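PDB 6ZJK: ribonucleoside-diphosphate reductase subunit beta from Clostridium botulinum, which houses the diiron site of a class I ribonucleotide reductase and probably supplies the oxidising equivalent that starts reduction of ribonucleotides in its partner subunit. Local coordinates for residues S57-F62 and A123-S128; H191-A196 and K250-E255; L244-I249 and L311-L316. All blocks are in the same frame, centred on the assembly; numbering follows the deposited sequence.

Contact 1: S57-F62 and A123-S128; sequences SWASDF and AAEVSS
Glu125 OE2 accepts hydrogen bonds from two backbone amides, Lys55 N and Tyr56 N, close ahead of helix 58-68. The other carboxylate oxygen, OE1, is hydrogen-bonded to Thr37 OG1. These three bonds tie the carboxylate to Thr37 and to the chain leading into the helix, and the amides there would be expected to favour a charged carboxylate. The side chain bends on its way: CG sits between the backbone N and the carbonyl carbon (chi1 66°), and the chain turns again at chi2. Its aliphatic part is what meets the 57-62 segment. Ala59 CB rests on Glu125 CG at 3.9 Å and lies 4.1 Å from Glu125 CB. The methyl group takes little room, and the backbones come close, with Ala59 CA 6.4 Å from Glu125 CA. One residue further along, Val126 offers a methyl to the indole. Trp58 CH2 lies 4.2 Å from Val126 CG2, and the two side chains meet at a slant. The contact packs the start of helix 124-151 against the first turns of helix 58-68. Leu129, a turn further on, also touches Trp58, Ala59 and Phe62, and helix 225-255 lies against both partners.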
ATOM      1  N   SER A  57      21.330   0.742   0.159  1.00 39.26           N
ATOM      2  CA  SER A  57      21.365   2.198   0.252  1.00 48.14           C
ATOM      3  C   SER A  57      20.528   2.856  -0.849  1.00 43.07           C
ATOM      4  O   SER A  57      19.888   3.892  -0.619  1.00 45.38           O
ATOM      5  CB  SER A  57      22.832   2.649   0.196  1.00 53.14           C
ATOM      6  OG  SER A  57      23.060   3.846   0.915  1.00 63.30           O
ATOM      7  N   TRP A  58      20.364   2.218  -2.014  1.00 39.57           N
ATOM      8  CA  TRP A  58      19.545   2.810  -3.065  1.00 39.86           C
ATOM      9  C   TRP A  58      18.083   2.960  -2.658  1.00 43.47           C
ATOM     10  O   TRP A  58      17.370   3.759  -3.271  1.00 40.09           O
ATOM     11  CB  TRP A  58      19.667   1.991  -4.356  1.00 43.17           C
ATOM     12  CG  TRP A  58      19.506   0.510  -4.192  1.00 40.26           C
ATOM     13  CD1 TRP A  58      20.517  -0.438  -4.105  1.00 38.07           C
ATOM     14  CD2 TRP A  58      18.274  -0.208  -4.124  1.00 39.65           C
ATOM     15  NE1 TRP A  58      19.962  -1.694  -3.971  1.00 39.61           N
ATOM     16  CE2 TRP A  58      18.591  -1.578  -3.980  1.00 39.01           C
ATOM     17  CE3 TRP A  58      16.924   0.172  -4.178  1.00 38.46           C
ATOM     18  CZ2 TRP A  58      17.602  -2.560  -3.891  1.00 41.59           C
ATOM     19  CZ3 TRP A  58      15.950  -0.805  -4.078  1.00 37.95           C
ATOM     20  CH2 TRP A  58      16.283  -2.145  -3.944  1.00 41.42           C
ATOM     21  N   ALA A  59      17.629   2.222  -1.671  1.00 41.52           N
ATOM     22  CA  ALA A  59      16.270   2.321  -1.183  1.00 40.28           C
ATOM     23  C   ALA A  59      15.891   3.711  -0.715  1.00 45.42           C
ATOM     24  O   ALA A  59      14.829   4.165  -0.956  1.00 42.49           O
ATOM     25  CB  ALA A  59      16.041   1.332  -0.101  1.00 40.07           C
ATOM     26  N   SER A  60      16.793   4.404  -0.087  1.00 36.75           N
ATOM     27  CA  SER A  60      16.533   5.721   0.401  1.00 42.50           C
ATOM     28  C   SER A  60      16.121   6.699  -0.626  1.00 42.86           C
ATOM     29  O   SER A  60      15.177   7.379  -0.436  1.00 42.53           O
ATOM     30  CB  SER A  60      17.737   6.276   1.147  1.00 44.94           C
ATOM     31  OG  SER A  60      18.144   5.399   2.126  1.00 44.03           O
ATOM     32  N   ASP A  61      16.867   6.815  -1.703  1.00 42.45           N
ATOM     33  CA  ASP A  61      16.491   7.747  -2.728  1.00 47.47           C
ATOM     34  C   ASP A  61      15.200   7.370  -3.447  1.00 38.86           C
ATOM     35  O   ASP A  61      14.503   8.204  -3.819  1.00 39.08           O
ATOM     36  CB  ASP A  61      17.605   7.962  -3.715  1.00 48.16           C
ATOM     37  CG  ASP A  61      18.855   8.415  -3.055  1.00 63.88           C
ATOM     38  OD1 ASP A  61      18.903   9.583  -2.733  1.00 69.89           O
ATOM     39  OD2 ASP A  61      19.759   7.594  -2.816  1.00 60.99           O
ATOM     40  N   PHE A  62      14.928   6.095  -3.584  1.00 39.21           N
ATOM     41  CA  PHE A  62      13.728   5.648  -4.226  1.00 41.45           C
ATOM     42  C   PHE A  62      12.505   6.072  -3.399  1.00 43.94           C
ATOM     43  O   PHE A  62      11.529   6.452  -3.953  1.00 39.73           O
ATOM     44  CB  PHE A  62      13.698   4.151  -4.487  1.00 41.85           C
ATOM     45  CG  PHE A  62      14.636   3.680  -5.568  1.00 46.77           C
ATOM     46  CD1 PHE A  62      15.592   4.483  -6.082  1.00 46.36           C
ATOM     47  CD2 PHE A  62      14.564   2.427  -6.013  1.00 43.62           C
ATOM     48  CE1 PHE A  62      16.437   4.022  -7.057  1.00 52.38           C
ATOM     49  CE2 PHE A  62      15.383   1.954  -6.962  1.00 46.50           C
ATOM     50  CZ  PHE A  62      16.335   2.744  -7.484  1.00 48.13           C
ATOM     51  N   ALA A 123      13.809  -7.795   3.656  1.00 45.75           N
ATOM     52  CA  ALA A 123      14.418  -6.477   3.818  1.00 37.18           C
ATOM     53  C   ALA A 123      13.300  -5.449   3.943  1.00 42.82           C
ATOM     54  O   ALA A 123      12.651  -5.126   2.942  1.00 40.32           O
ATOM     55  CB  ALA A 123      15.303  -6.139   2.622  1.00 39.01           C
ATOM     56  N   ALA A 124      13.099  -4.908   5.152  1.00 38.54           N
ATOM     57  CA  ALA A 124      11.969  -4.012   5.386  1.00 42.04           C
ATOM     58  C   ALA A 124      12.027  -2.776   4.500  1.00 38.62           C
ATOM     59  O   ALA A 124      10.983  -2.254   4.096  1.00 37.01           O
ATOM     60  CB  ALA A 124      11.918  -3.585   6.856  1.00 38.10           C
ATOM     61  N   GLU A 125      13.224  -2.293   4.182  1.00 38.10           N
ATOM     62  CA  GLU A 125      13.302  -1.095   3.357  1.00 43.11           C
ATOM     63  C   GLU A 125      12.824  -1.371   1.932  1.00 44.44           C
ATOM     64  O   GLU A 125      12.306  -0.461   1.274  1.00 40.57           O
ATOM     65  CB  GLU A 125      14.733  -0.531   3.350  1.00 39.44           C
ATOM     66  CG  GLU A 125      15.798  -1.424   2.670  1.00 36.94           C
ATOM     67  CD  GLU A 125      16.526  -2.351   3.641  1.00 47.22           C
ATOM     68  OE1 GLU A 125      15.888  -2.856   4.591  1.00 42.88           O
ATOM     69  OE2 GLU A 125      17.745  -2.587   3.448  1.00 44.29           O
ATOM     70  N   VAL A 126      12.931  -2.620   1.456  1.00 36.88           N
ATOM     71  CA  VAL A 126      12.372  -2.997   0.161  1.00 39.00           C
ATOM     72  C   VAL A 126      10.857  -3.202   0.248  1.00 37.02           C
ATOM     73  O   VAL A 126      10.126  -2.884  -0.699  1.00 41.16           O
ATOM     74  CB  VAL A 126      13.083  -4.248  -0.400  1.00 39.28           C
ATOM     75  CG1 VAL A 126      12.431  -4.703  -1.769  1.00 35.36           C
ATOM     76  CG2 VAL A 126      14.576  -3.976  -0.590  1.00 36.04           C
ATOM     77  N   SER A 127      10.389  -3.827   1.335  1.00 41.26           N
ATOM     78  CA  SER A 127       8.942  -3.976   1.545  1.00 40.49           C
ATOM     79  C   SER A 127       8.225  -2.630   1.635  1.00 41.55           C
ATOM     80  O   SER A 127       7.086  -2.496   1.169  1.00 41.12           O
ATOM     81  CB  SER A 127       8.671  -4.812   2.786  1.00 44.36           C
ATOM     82  OG  SER A 127       8.867  -6.181   2.469  1.00 47.98           O
ATOM     83  N   SER A 128       8.841  -1.643   2.278  1.00 35.88           N
ATOM     84  CA  SER A 128       8.262  -0.306   2.251  1.00 39.51           C
ATOM     85  C   SER A 128       8.052   0.169   0.823  1.00 36.97           C
ATOM     86  O   SER A 128       6.999   0.715   0.488  1.00 36.49           O
ATOM     87  CB  SER A 128       9.142   0.675   3.001  1.00 39.25           C
ATOM     88  OG  SER A 128       9.150   0.338   4.370  1.00 45.87           O
TER

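Contact 2: H191-A196 and K250-E255; sequences HNFLRA and KELKNE
Leu194 and Leu252 meet where the two arms of a helical hairpin pack together at the end away from its turn. The arms are helices 190-220 and 225-255, which are consecutive in the chain and run roughly antiparallel here. Leu252 CD1 makes the closest approaches from its side. It lies 3.8 Å from Leu194 CD2 and 4.4 Å from Phe193 CE2, and so touches two successive residues of the facing helix. The two leucine side chains run side by side, pointing opposite ways. In each, CG is anti to the carbonyl carbon, and each points a branch at the other helix. Phe193 starts out alongside the other helix. Its CG is anti to the backbone N (chi1 177°), which swings the ring over to Leu252, whose methyl meets it obliquely. The backbones stay well apart, with Leu194 CA 8.9 Å from Leu252 CA. The hairpin belongs to the all-helical, ferritin-like fold of R2 proteins, and further along the same two helices are the iron ligands Glu204, Glu238 and His241. The three residues that touch are buried and apolar. Helix 262-287 adds Leu264 and Phe268 against Leu194. The Phe193 ring also meets that of Phe184, their planes at about 60°. Lys253 NZ forms a salt bridge with Glu265 OE2 of helix 262-287.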
ATOM      1  N   HIS A 191      11.590 -21.105  -7.438  1.00 64.67           N
ATOM      2  CA  HIS A 191      11.591 -20.898  -8.884  1.00 64.82           C
ATOM      3  C   HIS A 191      10.323 -20.181  -9.332  1.00 57.87           C
ATOM      4  O   HIS A 191      10.380 -19.275 -10.175  1.00 56.61           O
ATOM      5  CB  HIS A 191      11.752 -22.227  -9.611  1.00 63.17           C
ATOM      6  CG  HIS A 191      13.111 -22.827  -9.448  1.00 69.11           C
ATOM      7  ND1 HIS A 191      13.394 -23.764  -8.477  1.00 69.50           N
ATOM      8  CD2 HIS A 191      14.281 -22.579 -10.085  1.00 68.47           C
ATOM      9  CE1 HIS A 191      14.670 -24.099  -8.549  1.00 66.35           C
ATOM     10  NE2 HIS A 191      15.231 -23.391  -9.513  1.00 66.73           N
ATOM     11  N   ASN A 192       9.167 -20.570  -8.780  1.00 58.00           N
ATOM     12  CA  ASN A 192       7.937 -19.839  -9.058  1.00 58.61           C
ATOM     13  C   ASN A 192       8.036 -18.388  -8.612  1.00 57.51           C
ATOM     14  O   ASN A 192       7.445 -17.499  -9.239  1.00 55.84           O
ATOM     15  CB  ASN A 192       6.750 -20.521  -8.381  1.00 61.18           C
ATOM     16  CG  ASN A 192       6.458 -21.890  -8.964  1.00 67.17           C
ATOM     17  OD1 ASN A 192       6.830 -22.183 -10.099  1.00 65.77           O
ATOM     18  ND2 ASN A 192       5.757 -22.721  -8.204  1.00 68.43           N
ATOM     19  N   PHE A 193       8.783 -18.133  -7.562  1.00 56.30           N
ATOM     20  CA  PHE A 193       8.936 -16.792  -7.041  1.00 52.67           C
ATOM     21  C   PHE A 193       9.725 -15.926  -7.996  1.00 53.28           C
ATOM     22  O   PHE A 193       9.316 -14.832  -8.279  1.00 51.42           O
ATOM     23  CB  PHE A 193       9.557 -16.852  -5.648  1.00 52.02           C
ATOM     24  CG  PHE A 193       9.837 -15.524  -5.036  1.00 53.20           C
ATOM     25  CD1 PHE A 193       8.844 -14.789  -4.468  1.00 51.92           C
ATOM     26  CD2 PHE A 193      11.105 -15.039  -4.998  1.00 54.96           C
ATOM     27  CE1 PHE A 193       9.104 -13.567  -3.900  1.00 54.58           C
ATOM     28  CE2 PHE A 193      11.380 -13.819  -4.444  1.00 53.29           C
ATOM     29  CZ  PHE A 193      10.377 -13.085  -3.886  1.00 54.11           C
ATOM     30  N   LEU A 194      10.832 -16.432  -8.517  1.00 50.74           N
ATOM     31  CA  LEU A 194      11.665 -15.687  -9.445  1.00 50.14           C
ATOM     32  C   LEU A 194      11.018 -15.475 -10.804  1.00 51.83           C
ATOM     33  O   LEU A 194      11.219 -14.470 -11.422  1.00 47.51           O
ATOM     34  CB  LEU A 194      13.016 -16.338  -9.608  1.00 46.84           C
ATOM     35  CG  LEU A 194      13.923 -16.389  -8.392  1.00 57.18           C
ATOM     36  CD1 LEU A 194      15.150 -17.215  -8.679  1.00 53.82           C
ATOM     37  CD2 LEU A 194      14.313 -15.011  -7.923  1.00 47.51           C
ATOM     38  N   ARG A 195      10.231 -16.436 -11.257  1.00 51.08           N
ATOM     39  CA  ARG A 195       9.525 -16.293 -12.516  1.00 51.05           C
ATOM     40  C   ARG A 195       8.459 -15.198 -12.346  1.00 49.47           C
ATOM     41  O   ARG A 195       8.256 -14.402 -13.210  1.00 43.46           O
ATOM     42  CB  ARG A 195       8.934 -17.615 -12.978  1.00 55.09           C
ATOM     43  CG  ARG A 195       9.948 -18.648 -13.410  1.00 57.47           C
ATOM     44  CD  ARG A 195       9.322 -19.805 -14.166  1.00 63.92           C
ATOM     45  NE  ARG A 195       9.081 -20.947 -13.302  1.00 65.55           N
ATOM     46  CZ  ARG A 195       9.928 -21.955 -13.145  1.00 67.12           C
ATOM     47  NH1 ARG A 195      11.072 -21.970 -13.789  1.00 62.42           N
ATOM     48  NH2 ARG A 195       9.641 -22.945 -12.329  1.00 68.58           N
ATOM     49  N   ALA A 196       7.881 -15.095 -11.176  1.00 47.89           N
ATOM     50  CA  ALA A 196       6.919 -14.056 -10.945  1.00 47.61           C
ATOM     51  C   ALA A 196       7.555 -12.683 -10.903  1.00 49.86           C
ATOM     52  O   ALA A 196       6.949 -11.725 -11.259  1.00 46.06           O
ATOM     53  CB  ALA A 196       6.163 -14.304  -9.697  1.00 43.29           C
ATOM     54  N   LYS A 250      18.762  -7.681  -9.334  1.00 39.85           N
ATOM     55  CA  LYS A 250      20.216  -7.631  -9.239  1.00 42.85           C
ATOM     56  C   LYS A 250      20.701  -8.161  -7.885  1.00 45.99           C
ATOM     57  O   LYS A 250      21.717  -8.866  -7.813  1.00 41.02           O
ATOM     58  CB  LYS A 250      20.687  -6.184  -9.444  1.00 46.64           C
ATOM     59  CG  LYS A 250      22.189  -5.952  -9.236  1.00 47.88           C
ATOM     60  CD  LYS A 250      22.609  -4.527  -9.640  1.00 53.57           C
ATOM     61  CE  LYS A 250      24.080  -4.217  -9.223  1.00 65.01           C
ATOM     62  NZ  LYS A 250      24.383  -2.835  -8.601  1.00 66.62           N
ATOM     63  N   GLU A 251      20.009  -7.784  -6.807  1.00 39.34           N
ATOM     64  CA  GLU A 251      20.413  -8.258  -5.485  1.00 40.05           C
ATOM     65  C   GLU A 251      20.084  -9.736  -5.302  1.00 42.73           C
ATOM     66  O   GLU A 251      20.881 -10.483  -4.725  1.00 43.24           O
ATOM     67  CB  GLU A 251      19.758  -7.425  -4.379  1.00 42.75           C
ATOM     68  CG  GLU A 251      19.979  -5.902  -4.426  1.00 41.33           C
ATOM     69  CD  GLU A 251      21.440  -5.466  -4.281  1.00 43.83           C
ATOM     70  OE1 GLU A 251      22.324  -6.323  -4.055  1.00 47.30           O
ATOM     71  OE2 GLU A 251      21.705  -4.246  -4.399  1.00 43.52           O
ATOM     72  N   LEU A 252      18.943 -10.193  -5.828  1.00 39.87           N
ATOM     73  CA  LEU A 252      18.599 -11.610  -5.718  1.00 41.73           C
ATOM     74  C   LEU A 252      19.625 -12.492  -6.413  1.00 41.99           C
ATOM     75  O   LEU A 252      19.925 -13.593  -5.935  1.00 40.07           O
ATOM     76  CB  LEU A 252      17.214 -11.879  -6.302  1.00 37.30           C
ATOM     77  CG  LEU A 252      16.012 -11.444  -5.454  1.00 40.82           C
ATOM     78  CD1 LEU A 252      14.711 -11.576  -6.257  1.00 40.66           C
ATOM     79  CD2 LEU A 252      15.938 -12.251  -4.165  1.00 44.12           C
ATOM     80  N   LYS A 253      20.130 -12.054  -7.576  1.00 39.18           N
ATOM     81  CA  LYS A 253      21.176 -12.746  -8.320  1.00 44.85           C
ATOM     82  C   LYS A 253      22.452 -12.864  -7.492  1.00 48.36           C
ATOM     83  O   LYS A 253      23.114 -13.906  -7.512  1.00 45.97           O
ATOM     84  CB  LYS A 253      21.486 -12.033  -9.635  1.00 46.33           C
ATOM     85  CG  LYS A 253      22.502 -12.812 -10.463  1.00 52.81           C
ATOM     86  CD  LYS A 253      22.546 -12.408 -11.932  1.00 60.70           C
ATOM     87  CE  LYS A 253      23.954 -12.644 -12.504  1.00 67.99           C
ATOM     88  NZ  LYS A 253      24.176 -14.054 -12.924  1.00 62.96           N
ATOM     89  N   ASN A 254      22.835 -11.738  -6.891  1.00 43.54           N
ATOM     90  CA  ASN A 254      24.092 -11.705  -6.146  1.00 48.40           C
ATOM     91  C   ASN A 254      24.052 -12.610  -4.915  1.00 48.88           C
ATOM     92  O   ASN A 254      25.045 -13.283  -4.608  1.00 44.18           O
ATOM     93  CB  ASN A 254      24.424 -10.271  -5.734  1.00 47.59           C
ATOM     94  CG  ASN A 254      25.716 -10.186  -4.932  1.00 49.55           C
ATOM     95  OD1 ASN A 254      25.764  -9.596  -3.850  1.00 51.96           O
ATOM     96  ND2 ASN A 254      26.765 -10.786  -5.460  1.00 41.75           N
ATOM     97  N   GLU A 255      22.902 -12.681  -4.228  1.00 44.27           N
ATOM     98  CA  GLU A 255      22.777 -13.402  -2.963  1.00 47.41           C
ATOM     99  C   GLU A 255      22.286 -14.846  -3.122  1.00 49.01           C
ATOM    100  O   GLU A 255      22.205 -15.569  -2.119  1.00 40.26           O
ATOM    101  CB  GLU A 255      21.829 -12.648  -2.017  1.00 45.81           C
ATOM    102  CG  GLU A 255      22.259 -11.210  -1.642  1.00 44.75           C
ATOM    103  CD  GLU A 255      21.134 -10.420  -0.936  1.00 49.24           C
ATOM    104  OE1 GLU A 255      20.038 -10.983  -0.728  1.00 51.22           O
ATOM    105  OE2 GLU A 255      21.335  -9.228  -0.589  1.00 52.44           O
TER

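Contact 3: L244-I249 and L311-L316; sequences LFQNII and LVAIGL
The side chains of Gln246 and Ile314 lie nearly perpendicular where they meet. The glutamine chain stretches out beyond CG, and its flank lies against the isoleucine, with Gln246 CG 4.1 Å from Ile314 CG2. Ala313 meets the far end of the same side chain. Its CB stands almost straight above the amide plane, over the nitrogen, 3.4 Å from Gln246 NE2 and 3.8 Å from Gln246 CD. The methyl thus packs on the flat amide while Gln246 NE2 makes a hydrogen bond to Tyr201 OH on helix 190-220, a bond that limits how the amide can turn. Ile314 sits just past the last turn of helix 296-313, which closes in a Schellman motif. Leu316 N reaches back to Leu311 O (2.9 Å), and Gly315 N to Val312 O (3.0 Å). Gly315, with its positive phi of 78°, is the C-prime residue. Leu311 O takes a second bond, from Ile314 N at 3.1 Å. Ile314 CB points toward helix 225-255. CG2, opposite the carbonyl carbon across the CA-CB bond, is the branch that reaches Gln246. The same methyl, Ile314 CG2, is 4.4 Å from Ile249 CD1, a looser touch with a buried residue. Ile314 also packs on Tyr201, and Ile249 on Ile197 of the same helix 190-220.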
ATOM      1  N   LEU A 244      12.947  -0.149  -9.603  1.00 39.94           N
ATOM      2  CA  LEU A 244      12.816  -0.937  -8.376  1.00 33.58           C
ATOM      3  C   LEU A 244      13.013  -2.421  -8.662  1.00 38.98           C
ATOM      4  O   LEU A 244      13.848  -3.081  -8.028  1.00 35.65           O
ATOM      5  CB  LEU A 244      11.457  -0.680  -7.711  1.00 35.49           C
ATOM      6  CG  LEU A 244      11.048  -1.472  -6.454  1.00 34.24           C
ATOM      7  CD1 LEU A 244      12.088  -1.314  -5.357  1.00 34.15           C
ATOM      8  CD2 LEU A 244       9.706  -1.014  -5.941  1.00 37.28           C
ATOM      9  N   PHE A 245      12.291  -2.944  -9.639  1.00 36.67           N
ATOM     10  CA  PHE A 245      12.424  -4.345 -10.000  1.00 40.58           C
ATOM     11  C   PHE A 245      13.810  -4.677 -10.599  1.00 40.95           C
ATOM     12  O   PHE A 245      14.315  -5.693 -10.382  1.00 35.59           O
ATOM     13  CB  PHE A 245      11.248  -4.868 -10.825  1.00 41.14           C
ATOM     14  CG  PHE A 245      10.097  -5.347  -9.980  1.00 38.45           C
ATOM     15  CD1 PHE A 245       9.300  -4.483  -9.361  1.00 37.79           C
ATOM     16  CD2 PHE A 245       9.875  -6.661  -9.770  1.00 40.87           C
ATOM     17  CE1 PHE A 245       8.297  -4.904  -8.570  1.00 37.58           C
ATOM     18  CE2 PHE A 245       8.864  -7.089  -8.968  1.00 42.57           C
ATOM     19  CZ  PHE A 245       8.078  -6.207  -8.375  1.00 39.10           C
ATOM     20  N   GLN A 246      14.402  -3.773 -11.324  1.00 36.72           N
ATOM     21  CA  GLN A 246      15.773  -3.978 -11.805  1.00 40.20           C
ATOM     22  C   GLN A 246      16.732  -4.238 -10.637  1.00 41.29           C
ATOM     23  O   GLN A 246      17.559  -5.160 -10.678  1.00 40.20           O
ATOM     24  CB  GLN A 246      16.216  -2.756 -12.625  1.00 40.27           C
ATOM     25  CG  GLN A 246      15.614  -2.701 -14.051  1.00 41.66           C
ATOM     26  CD  GLN A 246      15.877  -1.383 -14.802  1.00 49.61           C
ATOM     27  OE1 GLN A 246      16.554  -0.481 -14.287  1.00 41.59           O
ATOM     28  NE2 GLN A 246      15.353  -1.283 -16.050  1.00 38.35           N
ATOM     29  N   ASN A 247      16.628  -3.428  -9.584  1.00 38.90           N
ATOM     30  CA  ASN A 247      17.498  -3.580  -8.422  1.00 41.00           C
ATOM     31  C   ASN A 247      17.150  -4.804  -7.588  1.00 40.62           C
ATOM     32  O   ASN A 247      18.048  -5.488  -7.081  1.00 43.40           O
ATOM     33  CB  ASN A 247      17.433  -2.324  -7.576  1.00 39.76           C
ATOM     34  CG  ASN A 247      18.354  -1.273  -8.093  1.00 41.24           C
ATOM     35  OD1 ASN A 247      19.509  -1.237  -7.698  1.00 50.12           O
ATOM     36  ND2 ASN A 247      17.868  -0.405  -8.949  1.00 45.59           N
ATOM     37  N   ILE A 248      15.863  -5.112  -7.436  1.00 39.49           N
ATOM     38  CA  ILE A 248      15.495  -6.319  -6.704  1.00 38.98           C
ATOM     39  C   ILE A 248      16.092  -7.546  -7.383  1.00 39.05           C
ATOM     40  O   ILE A 248      16.661  -8.422  -6.719  1.00 40.55           O
ATOM     41  CB  ILE A 248      13.961  -6.433  -6.557  1.00 36.66           C
ATOM     42  CG1 ILE A 248      13.405  -5.365  -5.600  1.00 34.77           C
ATOM     43  CG2 ILE A 248      13.588  -7.794  -6.016  1.00 35.25           C
ATOM     44  CD1 ILE A 248      11.830  -5.414  -5.449  1.00 36.54           C
ATOM     45  N   ILE A 249      16.034  -7.614  -8.691  1.00 36.70           N
ATOM     46  CA  ILE A 249      16.578  -8.745  -9.401  1.00 39.79           C
ATOM     47  C   ILE A 249      18.108  -8.822  -9.277  1.00 42.31           C
ATOM     48  O   ILE A 249      18.658  -9.875  -9.095  1.00 40.64           O
ATOM     49  CB  ILE A 249      16.197  -8.713 -10.877  1.00 36.77           C
ATOM     50  CG1 ILE A 249      14.754  -9.128 -11.066  1.00 35.61           C
ATOM     51  CG2 ILE A 249      17.041  -9.677 -11.657  1.00 35.43           C
ATOM     52  CD1 ILE A 249      14.169  -8.640 -12.359  1.00 38.94           C
ATOM     53  N   LEU A 311      16.267  -5.949 -21.253  1.00 43.43           N
ATOM     54  CA  LEU A 311      17.126  -7.093 -20.974  1.00 45.74           C
ATOM     55  C   LEU A 311      18.534  -6.643 -20.603  1.00 44.30           C
ATOM     56  O   LEU A 311      19.128  -7.166 -19.650  1.00 40.82           O
ATOM     57  CB  LEU A 311      17.157  -8.051 -22.172  1.00 45.96           C
ATOM     58  CG  LEU A 311      15.906  -8.921 -22.382  1.00 43.27           C
ATOM     59  CD1 LEU A 311      16.102  -9.895 -23.542  1.00 44.22           C
ATOM     60  CD2 LEU A 311      15.528  -9.689 -21.142  1.00 42.02           C
ATOM     61  N   VAL A 312      19.071  -5.652 -21.320  1.00 47.64           N
ATOM     62  CA  VAL A 312      20.379  -5.051 -21.060  1.00 47.31           C
ATOM     63  C   VAL A 312      20.473  -4.601 -19.608  1.00 46.75           C
ATOM     64  O   VAL A 312      21.533  -4.703 -18.971  1.00 45.71           O
ATOM     65  CB  VAL A 312      20.615  -3.879 -22.029  1.00 46.32           C
ATOM     66  CG1 VAL A 312      21.608  -2.888 -21.440  1.00 51.42           C
ATOM     67  CG2 VAL A 312      21.097  -4.395 -23.377  1.00 51.99           C
ATOM     68  N   ALA A 313      19.384  -3.973 -19.168  1.00 39.50           N
ATOM     69  CA  ALA A 313      19.320  -3.349 -17.847  1.00 39.72           C
ATOM     70  C   ALA A 313      19.375  -4.357 -16.707  1.00 43.55           C
ATOM     71  O   ALA A 313      19.659  -3.964 -15.570  1.00 44.11           O
ATOM     72  CB  ALA A 313      18.067  -2.494 -17.723  1.00 42.37           C
ATOM     73  N   ILE A 314      19.101  -5.631 -16.966  1.00 41.54           N
ATOM     74  CA  ILE A 314      19.300  -6.661 -15.957  1.00 45.15           C
ATOM     75  C   ILE A 314      20.430  -7.615 -16.352  1.00 46.31           C
ATOM     76  O   ILE A 314      20.497  -8.745 -15.859  1.00 45.85           O
ATOM     77  CB  ILE A 314      17.991  -7.406 -15.650  1.00 43.23           C
ATOM     78  CG1 ILE A 314      17.334  -7.940 -16.924  1.00 42.66           C
ATOM     79  CG2 ILE A 314      16.999  -6.448 -14.994  1.00 41.43           C
ATOM     80  CD1 ILE A 314      16.202  -8.883 -16.644  1.00 42.34           C
ATOM     81  N   GLY A 315      21.326  -7.173 -17.233  1.00 45.12           N
ATOM     82  CA  GLY A 315      22.526  -7.924 -17.550  1.00 50.42           C
ATOM     83  C   GLY A 315      22.354  -9.092 -18.494  1.00 54.29           C
ATOM     84  O   GLY A 315      23.218  -9.968 -18.540  1.00 46.18           O
ATOM     85  N   LEU A 316      21.317  -9.101 -19.311  1.00 48.04           N
ATOM     86  CA  LEU A 316      21.075 -10.223 -20.206  1.00 50.96           C
ATOM     87  C   LEU A 316      21.229  -9.782 -21.658  1.00 50.02           C
ATOM     88  O   LEU A 316      21.047  -8.607 -21.989  1.00 50.24           O
ATOM     89  CB  LEU A 316      19.680 -10.805 -19.952  1.00 52.57           C
ATOM     90  CG  LEU A 316      19.498 -11.456 -18.579  1.00 52.19           C
ATOM     91  CD1 LEU A 316      18.051 -11.826 -18.373  1.00 50.93           C
ATOM     92  CD2 LEU A 316      20.366 -12.696 -18.500  1.00 54.96           C
TER

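Helix 225-255 ties the three contacts together. It supplies adjoining segments to contacts 2 and 3, whose centres are about 11 Å apart, and it packs on contact 1. Trp58 bridges to both: its NE1 probably hydrogen-bonds to Glu251 OE2 of contact 2 (3.1 Å), and its CZ2 lies 3.7 Å from Asn247 CB of contact 3. Val126 CG1 adds a touch to Ile248 CD1 at 3.8 Å. Contact 1 is about 17 Å from contact 2 and 16 Å from contact 3, centre to centre. Gln246 of contact 3 has its side chain about 13 Å from an iron(III) ion. The ligands Glu137 and His140 lie further along helix 124-151, Glu238 and His241 on helix 225-255.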